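Local coordinates for protein carbohydrate kinase, FGGY (Rhodospirillum rubrum, PDB 3IFR) that probably phosphorylates D-xylulose at the expense of ATP, as a xylulokinase of the FGGY family of carbohydrate kinases, at residues R179-L190 / L284-P292; A250-P258 / W455-R463. All blocks are in the same frame, centred on the assembly; numbering follows the deposited sequence.

Overall arrangement
Contact 1 joins the N-terminal FGGY domain to the C-terminal one, whereas contact 2 seats the end of helix 245-252 against the loop before strand 463-468. In order come 179-190, 250-258, 284-292 and 455-463, so the two pairs interleave. Their centres lie about 20 Å apart, yet they meet: Pro-292 and Val-291, at the end of segment 284-292, pack on Trp-455, and Leu-290 reaches Leu-251. Helix 245-252 touches Asp-287 and His-289 of contact 1 and ends in contact 2, where the chain passes on to strand 260-265 of the second mixed sheet. These links are consistent with the two-domain, actin-like fold of FGGY kinases, whose cleft holds the substrates.

Contact 1: R179-L190 / L284-P292; sequences RNWALEGGFIDL and LYLDYHLVP
The guanidinium of Arg-179 lies flat on one face of the Tyr-288 ring, a cation-pi stack with CZ of Arg-179 4.2 Å from the ring centroid and the planes 12° apart. A bend at chi3 (-56°) folds the arginine back over the tyrosine, and its CD adds a CH-pi contact to the same ring. At the ring's edge Asn-180 grips the tyrosine backbone twice: its OD1 takes the N-H of Tyr-288 on an in-plane lone pair (2.6 Å), while its ND2 gives a hydrogen bond to Tyr-288 O at 2.9 Å. An alanine here would lose both bonds and is likely to leave the N-H and carbonyl of buried Tyr-288 without these mates. The paired bonds couple helix 179-185, in the N-terminal FGGY domain, to an irregular loop between strands 269-273 and 298-301 of the C-terminal domain. Leu-183 packs across the tyrosine, its CG 3.8 Å from Tyr-288 CE2. Beside them Glu-184 OE2 comes within 2.5 Å of Asp-287 OD2, the carboxylates steeply inclined. Further out, Asn-298 donates a hydrogen bond to Asp-287 OD1, His-246 touches both acids, and a phosphate ion, probably from the crystallisation liquor, lies beside Glu-184.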
loop_
_atom_site.group_PDB
_atom_site.type_symbol
_atom_site.label_atom_id
_atom_site.label_comp_id
_atom_site.label_asym_id
_atom_site.label_seq_id
_atom_site.Cartn_x
_atom_site.Cartn_y
_atom_site.Cartn_z
ATOM N N ARG A 179 -5.337 13.396 5.594
ATOM C CA ARG A 179 -4.829 12.979 6.896
ATOM C C ARG A 179 -3.723 11.940 6.714
ATOM O O ARG A 179 -2.728 11.941 7.411
ATOM C CB ARG A 179 -5.953 12.289 7.726
ATOM C CG ARG A 179 -7.053 13.198 8.337
ATOM C CD ARG A 179 -7.976 12.422 9.362
ATOM N NE ARG A 179 -8.604 11.219 8.763
ATOM C CZ ARG A 179 -9.469 10.400 9.378
ATOM N NH1 ARG A 179 -9.965 9.361 8.731
ATOM N NH2 ARG A 179 -9.864 10.625 10.620
ATOM N N ASN A 180 -3.939 10.992 5.812
ATOM C CA ASN A 180 -3.021 9.873 5.745
ATOM C C ASN A 180 -1.673 10.261 5.109
ATOM O O ASN A 180 -0.625 9.735 5.477
ATOM C CB ASN A 180 -3.682 8.712 5.002
ATOM C CG ASN A 180 -4.423 7.742 5.941
ATOM O OD1 ASN A 180 -3.951 7.425 7.050
ATOM N ND2 ASN A 180 -5.569 7.244 5.477
ATOM N N TRP A 181 -1.715 11.168 4.136
ATOM C CA TRP A 181 -0.484 11.724 3.617
ATOM C C TRP A 181 0.297 12.387 4.786
ATOM O O TRP A 181 1.505 12.133 4.979
ATOM C CB TRP A 181 -0.764 12.704 2.466
ATOM C CG TRP A 181 0.467 13.270 1.904
ATOM C CD1 TRP A 181 1.233 12.736 0.901
ATOM C CD2 TRP A 181 1.124 14.474 2.314
ATOM N NE1 TRP A 181 2.325 13.537 0.675
ATOM C CE2 TRP A 181 2.280 14.611 1.525
ATOM C CE3 TRP A 181 0.845 15.460 3.278
ATOM C CZ2 TRP A 181 3.168 15.687 1.678
ATOM C CZ3 TRP A 181 1.707 16.521 3.420
ATOM C CH2 TRP A 181 2.863 16.626 2.637
ATOM N N ALA A 182 -0.403 13.194 5.591
ATOM C CA ALA A 182 0.232 13.895 6.694
ATOM C C ALA A 182 0.744 12.957 7.812
ATOM O O ALA A 182 1.795 13.190 8.413
ATOM C CB ALA A 182 -0.718 14.971 7.251
ATOM N N LEU A 183 0.011 11.891 8.079
ATOM C CA LEU A 183 0.391 10.892 9.068
ATOM C C LEU A 183 1.563 10.036 8.573
ATOM O O LEU A 183 2.585 9.900 9.248
ATOM C CB LEU A 183 -0.812 9.988 9.323
ATOM C CG LEU A 183 -1.147 9.413 10.704
ATOM C CD1 LEU A 183 -1.562 7.883 10.601
ATOM C CD2 LEU A 183 -0.062 9.619 11.714
ATOM N N GLU A 184 1.439 9.434 7.400
ATOM C CA GLU A 184 2.584 8.698 6.911
ATOM C C GLU A 184 3.749 9.660 6.836
ATOM O O GLU A 184 4.869 9.307 7.168
ATOM C CB GLU A 184 2.310 8.029 5.559
ATOM C CG GLU A 184 1.266 6.917 5.686
ATOM C CD GLU A 184 1.320 5.925 4.568
ATOM O OE1 GLU A 184 2.354 5.783 3.899
ATOM O OE2 GLU A 184 0.315 5.272 4.369
ATOM N N GLY A 185 3.455 10.899 6.456
ATOM C CA GLY A 185 4.469 11.912 6.256
ATOM C C GLY A 185 5.225 12.422 7.481
ATOM O O GLY A 185 6.313 12.963 7.328
ATOM N N GLY A 186 4.649 12.303 8.681
ATOM C CA GLY A 186 5.340 12.689 9.906
ATOM C C GLY A 186 4.765 13.951 10.501
ATOM O O GLY A 186 5.315 14.493 11.446
ATOM N N PHE A 187 3.637 14.421 9.990
ATOM C CA PHE A 187 3.120 15.680 10.491
ATOM C C PHE A 187 2.001 15.597 11.518
ATOM O O PHE A 187 1.687 16.602 12.185
ATOM C CB PHE A 187 2.673 16.565 9.338
ATOM C CG PHE A 187 3.759 16.859 8.347
ATOM C CD1 PHE A 187 5.049 17.144 8.776
ATOM C CD2 PHE A 187 3.495 16.863 6.977
ATOM C CE1 PHE A 187 6.066 17.406 7.854
ATOM C CE2 PHE A 187 4.519 17.167 6.046
ATOM C CZ PHE A 187 5.793 17.432 6.500
ATOM N N ILE A 188 1.393 14.427 11.663
ATOM C CA ILE A 188 0.234 14.309 12.547
ATOM C C ILE A 188 0.504 13.538 13.838
ATOM O O ILE A 188 1.171 12.506 13.825
ATOM C CB ILE A 188 -0.958 13.667 11.836
ATOM C CG1 ILE A 188 -1.537 14.661 10.833
ATOM C CG2 ILE A 188 -2.018 13.241 12.859
ATOM C CD1 ILE A 188 -2.525 14.045 9.909
ATOM N N ASP A 189 -0.018 14.075 14.938
ATOM C CA ASP A 189 -0.072 13.403 16.227
ATOM C C ASP A 189 -1.374 12.616 16.313
ATOM O O ASP A 189 -2.446 13.207 16.252
ATOM C CB ASP A 189 -0.064 14.449 17.350
ATOM C CG ASP A 189 0.130 13.835 18.724
ATOM O OD1 ASP A 189 1.104 14.207 19.384
ATOM O OD2 ASP A 189 -0.660 12.960 19.131
ATOM N N LEU A 190 -1.256 11.287 16.424
ATOM C CA LEU A 190 -2.388 10.368 16.613
ATOM C C LEU A 190 -3.313 10.872 17.707
ATOM O O LEU A 190 -4.523 10.967 17.504
ATOM C CB LEU A 190 -1.876 8.994 17.026
ATOM C CG LEU A 190 -1.867 7.802 16.063
ATOM C CD1 LEU A 190 -1.957 8.202 14.602
ATOM C CD2 LEU A 190 -0.634 6.909 16.329
ATOM N N LEU A 284 5.187 -2.247 12.605
ATOM C CA LEU A 284 4.025 -2.130 11.729
ATOM C C LEU A 284 3.724 -0.645 11.617
ATOM O O LEU A 284 3.829 0.074 12.618
ATOM C CB LEU A 284 2.831 -2.805 12.394
ATOM C CG LEU A 284 2.904 -4.332 12.419
ATOM C CD1 LEU A 284 1.773 -4.909 13.251
ATOM C CD2 LEU A 284 2.872 -4.904 11.005
ATOM N N TYR A 285 3.364 -0.164 10.433
ATOM C CA TYR A 285 3.063 1.265 10.274
ATOM C C TYR A 285 1.566 1.545 10.431
ATOM O O TYR A 285 0.742 0.703 10.137
ATOM C CB TYR A 285 3.507 1.759 8.894
ATOM C CG TYR A 285 4.538 0.870 8.194
ATOM C CD1 TYR A 285 5.887 0.919 8.547
ATOM C CD2 TYR A 285 4.163 -0.011 7.162
ATOM C CE1 TYR A 285 6.838 0.106 7.902
ATOM C CE2 TYR A 285 5.107 -0.817 6.512
ATOM C CZ TYR A 285 6.437 -0.758 6.895
ATOM O OH TYR A 285 7.379 -1.555 6.274
ATOM N N LEU A 286 1.217 2.749 10.839
ATOM C CA LEU A 286 -0.167 3.081 10.997
ATOM C C LEU A 286 -0.731 4.041 9.929
ATOM O O LEU A 286 -0.015 4.883 9.372
ATOM C CB LEU A 286 -0.376 3.608 12.411
ATOM C CG LEU A 286 -1.762 3.793 13.003
ATOM C CD1 LEU A 286 -2.615 2.490 13.118
ATOM C CD2 LEU A 286 -1.591 4.457 14.356
ATOM N N ASP A 287 -2.033 3.886 9.652
ATOM C CA ASP A 287 -2.790 4.779 8.765
ATOM C C ASP A 287 -4.179 4.883 9.355
ATOM O O ASP A 287 -4.572 4.029 10.146
ATOM C CB ASP A 287 -2.932 4.190 7.360
ATOM C CG ASP A 287 -1.724 4.451 6.468
ATOM O OD1 ASP A 287 -0.749 3.657 6.458
ATOM O OD2 ASP A 287 -1.785 5.422 5.697
ATOM N N TYR A 288 -4.939 5.902 8.953
ATOM C CA TYR A 288 -6.362 5.899 9.226
ATOM C C TYR A 288 -7.025 5.017 8.190
ATOM O O TYR A 288 -6.607 5.005 7.037
ATOM C CB TYR A 288 -6.939 7.293 9.123
ATOM C CG TYR A 288 -6.441 8.223 10.207
ATOM C CD1 TYR A 288 -7.064 8.274 11.440
ATOM C CD2 TYR A 288 -5.347 9.059 9.985
ATOM C CE1 TYR A 288 -6.611 9.126 12.430
ATOM C CE2 TYR A 288 -4.892 9.915 10.965
ATOM C CZ TYR A 288 -5.522 9.939 12.186
ATOM O OH TYR A 288 -5.061 10.779 13.151
ATOM N N HIS A 289 -8.060 4.266 8.569
ATOM C CA HIS A 289 -8.837 3.594 7.539
ATOM C C HIS A 289 -9.654 4.627 6.770
ATOM O O HIS A 289 -9.801 5.759 7.214
ATOM C CB HIS A 289 -9.785 2.596 8.158
ATOM C CG HIS A 289 -10.217 1.529 7.212
ATOM N ND1 HIS A 289 -10.298 0.200 7.576
ATOM C CD2 HIS A 289 -10.576 1.581 5.914
ATOM C CE1 HIS A 289 -10.695 -0.515 6.540
ATOM N NE2 HIS A 289 -10.852 0.303 5.520
ATOM N N LEU A 290 -10.198 4.251 5.615
ATOM C CA LEU A 290 -11.153 5.136 4.949
ATOM C C LEU A 290 -12.447 5.072 5.747
ATOM O O LEU A 290 -13.130 6.084 5.924
ATOM C CB LEU A 290 -11.395 4.759 3.490
ATOM C CG LEU A 290 -10.156 4.566 2.605
ATOM C CD1 LEU A 290 -10.494 4.305 1.147
ATOM C CD2 LEU A 290 -9.269 5.787 2.739
ATOM N N VAL A 291 -12.771 3.892 6.262
ATOM C CA VAL A 291 -13.958 3.754 7.108
ATOM C C VAL A 291 -13.866 4.598 8.398
ATOM O O VAL A 291 -12.968 4.435 9.222
ATOM C CB VAL A 291 -14.271 2.276 7.415
ATOM C CG1 VAL A 291 -15.504 2.172 8.272
ATOM C CG2 VAL A 291 -14.490 1.501 6.140
ATOM N N PRO A 292 -14.799 5.530 8.560
ATOM C CA PRO A 292 -14.735 6.508 9.639
ATOM C C PRO A 292 -14.649 5.816 10.954
ATOM O O PRO A 292 -15.459 4.964 11.208
ATOM C CB PRO A 292 -16.071 7.217 9.518
ATOM C CG PRO A 292 -16.388 7.130 8.041
ATOM C CD PRO A 292 -15.927 5.773 7.652
#

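Contact 2: A250-P258 / W455-R463; sequences ALAAGITRP and WDDVTALVR
Val-458 is the main bump of this interface, pushing its two methyls against the last turn of helix 245-252. A chi1 of 68° tucks CG1 in over the valine's own backbone, and that methyl makes a tight contact, 3.0 Å, with Leu-251 O, whereas CG2 of Val-458 settles 3.6 Å from Ala-252 CA. A second valine packs beside it: Val-462 CG1 lies 3.3 Å from Ala-252 O, with the alanine methyl more loosely placed. Beyond the helix the chain turns through Gly-254, which has positive phi and closes a Schellman motif; a side chain there would crowd Thr-459 OG1 as well as the preceding carbonyl. Leu-251 extends toward Trp-455, its CD2 meeting the indole edge 3.8 Å from CE3. Next to the tryptophan, Thr-256 lays its CG2 methyl over the backbone at Asp-456, 3.7 Å from the amide N. No hydrogen bond spans the two segments, and Arg-257 NH2 stays 4.1 Å from Asp-456 OD1, too far for a salt bridge. The 3-10 segment 455-461 thus lies across the end of helix 245-252, with helix 437-448 touching Ala-252 and Trp-455, and strands 260-265 and 428-432 lying against Ala-253.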
loop_
_atom_site.group_PDB
_atom_site.type_symbol
_atom_site.label_atom_id
_atom_site.label_comp_id
_atom_site.label_asym_id
_atom_site.label_seq_id
_atom_site.Cartn_x
_atom_site.Cartn_y
_atom_site.Cartn_z
ATOM N N ALA A 250 -7.393 -2.023 0.318
ATOM C CA ALA A 250 -7.899 -2.889 1.391
ATOM C C ALA A 250 -9.440 -2.847 1.409
ATOM O O ALA A 250 -10.099 -3.867 1.360
ATOM C CB ALA A 250 -7.322 -2.509 2.729
ATOM N N LEU A 251 -10.004 -1.660 1.456
ATOM C CA LEU A 251 -11.457 -1.474 1.338
ATOM C C LEU A 251 -12.085 -2.279 0.200
ATOM O O LEU A 251 -13.038 -2.985 0.389
ATOM C CB LEU A 251 -11.742 0.005 1.090
ATOM C CG LEU A 251 -13.231 0.310 1.045
ATOM C CD1 LEU A 251 -13.880 -0.168 2.342
ATOM C CD2 LEU A 251 -13.467 1.810 0.783
ATOM N N ALA A 252 -11.545 -2.162 -0.994
ATOM C CA ALA A 252 -12.082 -2.893 -2.153
ATOM C C ALA A 252 -12.007 -4.372 -1.942
ATOM O O ALA A 252 -12.840 -5.124 -2.458
ATOM C CB ALA A 252 -11.330 -2.497 -3.459
ATOM N N ALA A 253 -11.006 -4.823 -1.210
ATOM C CA ALA A 253 -10.938 -6.249 -0.921
ATOM C C ALA A 253 -11.918 -6.642 0.195
ATOM O O ALA A 253 -12.000 -7.797 0.578
ATOM C CB ALA A 253 -9.501 -6.702 -0.612
ATOM N N GLY A 254 -12.670 -5.675 0.696
ATOM C CA GLY A 254 -13.621 -5.937 1.760
ATOM C C GLY A 254 -13.053 -5.933 3.161
ATOM O O GLY A 254 -13.568 -6.613 4.030
ATOM N N ILE A 255 -11.970 -5.209 3.400
ATOM C CA ILE A 255 -11.511 -5.035 4.767
ATOM C C ILE A 255 -12.201 -3.789 5.340
ATOM O O ILE A 255 -11.751 -2.619 5.128
ATOM C CB ILE A 255 -9.960 -4.957 4.856
ATOM C CG1 ILE A 255 -9.364 -6.374 4.896
ATOM C CG2 ILE A 255 -9.525 -4.253 6.117
ATOM C CD1 ILE A 255 -9.293 -7.047 3.574
ATOM N N THR A 256 -13.297 -4.038 6.050
ATOM C CA THR A 256 -14.174 -2.993 6.566
ATOM C C THR A 256 -14.511 -3.092 8.050
ATOM O O THR A 256 -15.025 -2.140 8.630
ATOM C CB THR A 256 -15.539 -2.931 5.796
ATOM O OG1 THR A 256 -16.335 -4.044 6.163
ATOM C CG2 THR A 256 -15.338 -2.972 4.310
ATOM N N ARG A 257 -14.281 -4.242 8.672
ATOM C CA ARG A 257 -14.628 -4.401 10.092
ATOM C C ARG A 257 -13.392 -4.669 10.933
ATOM O O ARG A 257 -12.475 -5.377 10.497
ATOM C CB ARG A 257 -15.589 -5.569 10.281
ATOM C CG ARG A 257 -16.658 -5.777 9.184
ATOM C CD ARG A 257 -17.329 -7.187 9.343
ATOM N NE ARG A 257 -18.468 -7.466 8.454
ATOM C CZ ARG A 257 -18.960 -8.695 8.228
ATOM N NH1 ARG A 257 -18.403 -9.761 8.820
ATOM N NH2 ARG A 257 -20.011 -8.864 7.412
ATOM N N PRO A 258 -13.367 -4.138 12.155
ATOM C CA PRO A 258 -12.238 -4.441 13.046
ATOM C C PRO A 258 -11.913 -5.933 12.983
ATOM O O PRO A 258 -12.804 -6.768 13.125
ATOM C CB PRO A 258 -12.780 -4.075 14.427
ATOM C CG PRO A 258 -13.858 -3.076 14.138
ATOM C CD PRO A 258 -14.448 -3.415 12.830
ATOM N N TRP A 455 -20.219 0.259 3.689
ATOM C CA TRP A 455 -18.835 0.091 3.292
ATOM C C TRP A 455 -18.555 -1.335 2.846
ATOM O O TRP A 455 -17.991 -1.601 1.826
ATOM C CB TRP A 455 -17.899 0.532 4.420
ATOM C CG TRP A 455 -17.940 1.984 4.715
ATOM C CD1 TRP A 455 -18.662 2.572 5.651
ATOM C CD2 TRP A 455 -17.239 3.029 4.043
ATOM N NE1 TRP A 455 -18.484 3.897 5.639
ATOM C CE2 TRP A 455 -17.613 4.218 4.648
ATOM C CE3 TRP A 455 -16.332 3.073 2.989
ATOM C CZ2 TRP A 455 -17.130 5.439 4.238
ATOM C CZ3 TRP A 455 -15.843 4.255 2.616
ATOM C CH2 TRP A 455 -16.246 5.435 3.227
ATOM N N ASP A 456 -18.906 -2.248 3.706
ATOM C CA ASP A 456 -19.474 -3.526 3.448
ATOM C C ASP A 456 -19.715 -3.920 1.985
ATOM O O ASP A 456 -19.323 -4.956 1.515
ATOM C CB ASP A 456 -20.824 -3.441 4.135
ATOM C CG ASP A 456 -21.211 -4.678 4.763
ATOM O OD1 ASP A 456 -20.481 -5.206 5.583
ATOM O OD2 ASP A 456 -22.279 -5.143 4.404
ATOM N N ASP A 457 -20.397 -3.059 1.270
ATOM C CA ASP A 457 -20.911 -3.424 -0.007
ATOM C C ASP A 457 -19.946 -3.369 -1.168
ATOM O O ASP A 457 -20.239 -3.846 -2.235
ATOM C CB ASP A 457 -22.188 -2.674 -0.235
ATOM C CG ASP A 457 -23.279 -3.256 0.517
ATOM O OD1 ASP A 457 -23.535 -4.422 0.273
ATOM O OD2 ASP A 457 -23.854 -2.594 1.377
ATOM N N VAL A 458 -18.773 -2.823 -0.920
ATOM C CA VAL A 458 -17.763 -2.667 -1.911
ATOM C C VAL A 458 -17.511 -3.952 -2.669
ATOM O O VAL A 458 -17.119 -3.949 -3.794
ATOM C CB VAL A 458 -16.465 -2.209 -1.278
ATOM C CG1 VAL A 458 -15.884 -3.272 -0.420
ATOM C CG2 VAL A 458 -15.514 -1.811 -2.280
ATOM N N THR A 459 -17.700 -5.060 -2.014
ATOM C CA THR A 459 -17.192 -6.288 -2.535
ATOM C C THR A 459 -17.954 -6.875 -3.713
ATOM O O THR A 459 -17.485 -7.784 -4.336
ATOM C CB THR A 459 -17.008 -7.296 -1.436
ATOM O OG1 THR A 459 -15.652 -7.768 -1.454
ATOM C CG2 THR A 459 -17.956 -8.409 -1.621
ATOM N N ALA A 460 -19.098 -6.278 -4.007
ATOM C CA ALA A 460 -19.870 -6.489 -5.204
ATOM C C ALA A 460 -19.102 -6.080 -6.410
ATOM O O ALA A 460 -19.505 -6.365 -7.492
ATOM C CB ALA A 460 -21.141 -5.731 -5.149
ATOM N N LEU A 461 -17.996 -5.392 -6.216
ATOM C CA LEU A 461 -17.214 -4.882 -7.309
ATOM C C LEU A 461 -15.986 -5.670 -7.479
ATOM O O LEU A 461 -15.243 -5.423 -8.370
ATOM C CB LEU A 461 -16.800 -3.464 -7.030
ATOM C CG LEU A 461 -17.391 -2.316 -7.780
ATOM C CD1 LEU A 461 -18.544 -2.699 -8.593
ATOM C CD2 LEU A 461 -17.717 -1.283 -6.845
ATOM N N VAL A 462 -15.751 -6.612 -6.598
ATOM C CA VAL A 462 -14.614 -7.466 -6.799
ATOM C C VAL A 462 -14.965 -8.927 -6.954
ATOM O O VAL A 462 -16.040 -9.360 -6.661
ATOM C CB VAL A 462 -13.517 -7.260 -5.776
ATOM C CG1 VAL A 462 -13.209 -5.837 -5.637
ATOM C CG2 VAL A 462 -13.899 -7.853 -4.508
ATOM N N ARG A 463 -13.991 -9.653 -7.435
ATOM C CA ARG A 463 -14.083 -11.035 -7.812
ATOM C C ARG A 463 -13.703 -11.903 -6.625
ATOM O O ARG A 463 -12.632 -12.455 -6.592
ATOM C CB ARG A 463 -13.087 -11.203 -8.939
ATOM C CG ARG A 463 -13.166 -12.387 -9.827
ATOM C CD ARG A 463 -12.409 -12.078 -11.136
ATOM N NE ARG A 463 -13.026 -10.958 -11.826
ATOM C CZ ARG A 463 -13.882 -11.075 -12.845
ATOM N NH1 ARG A 463 -14.191 -12.261 -13.328
ATOM N NH2 ARG A 463 -14.415 -10.002 -13.401
#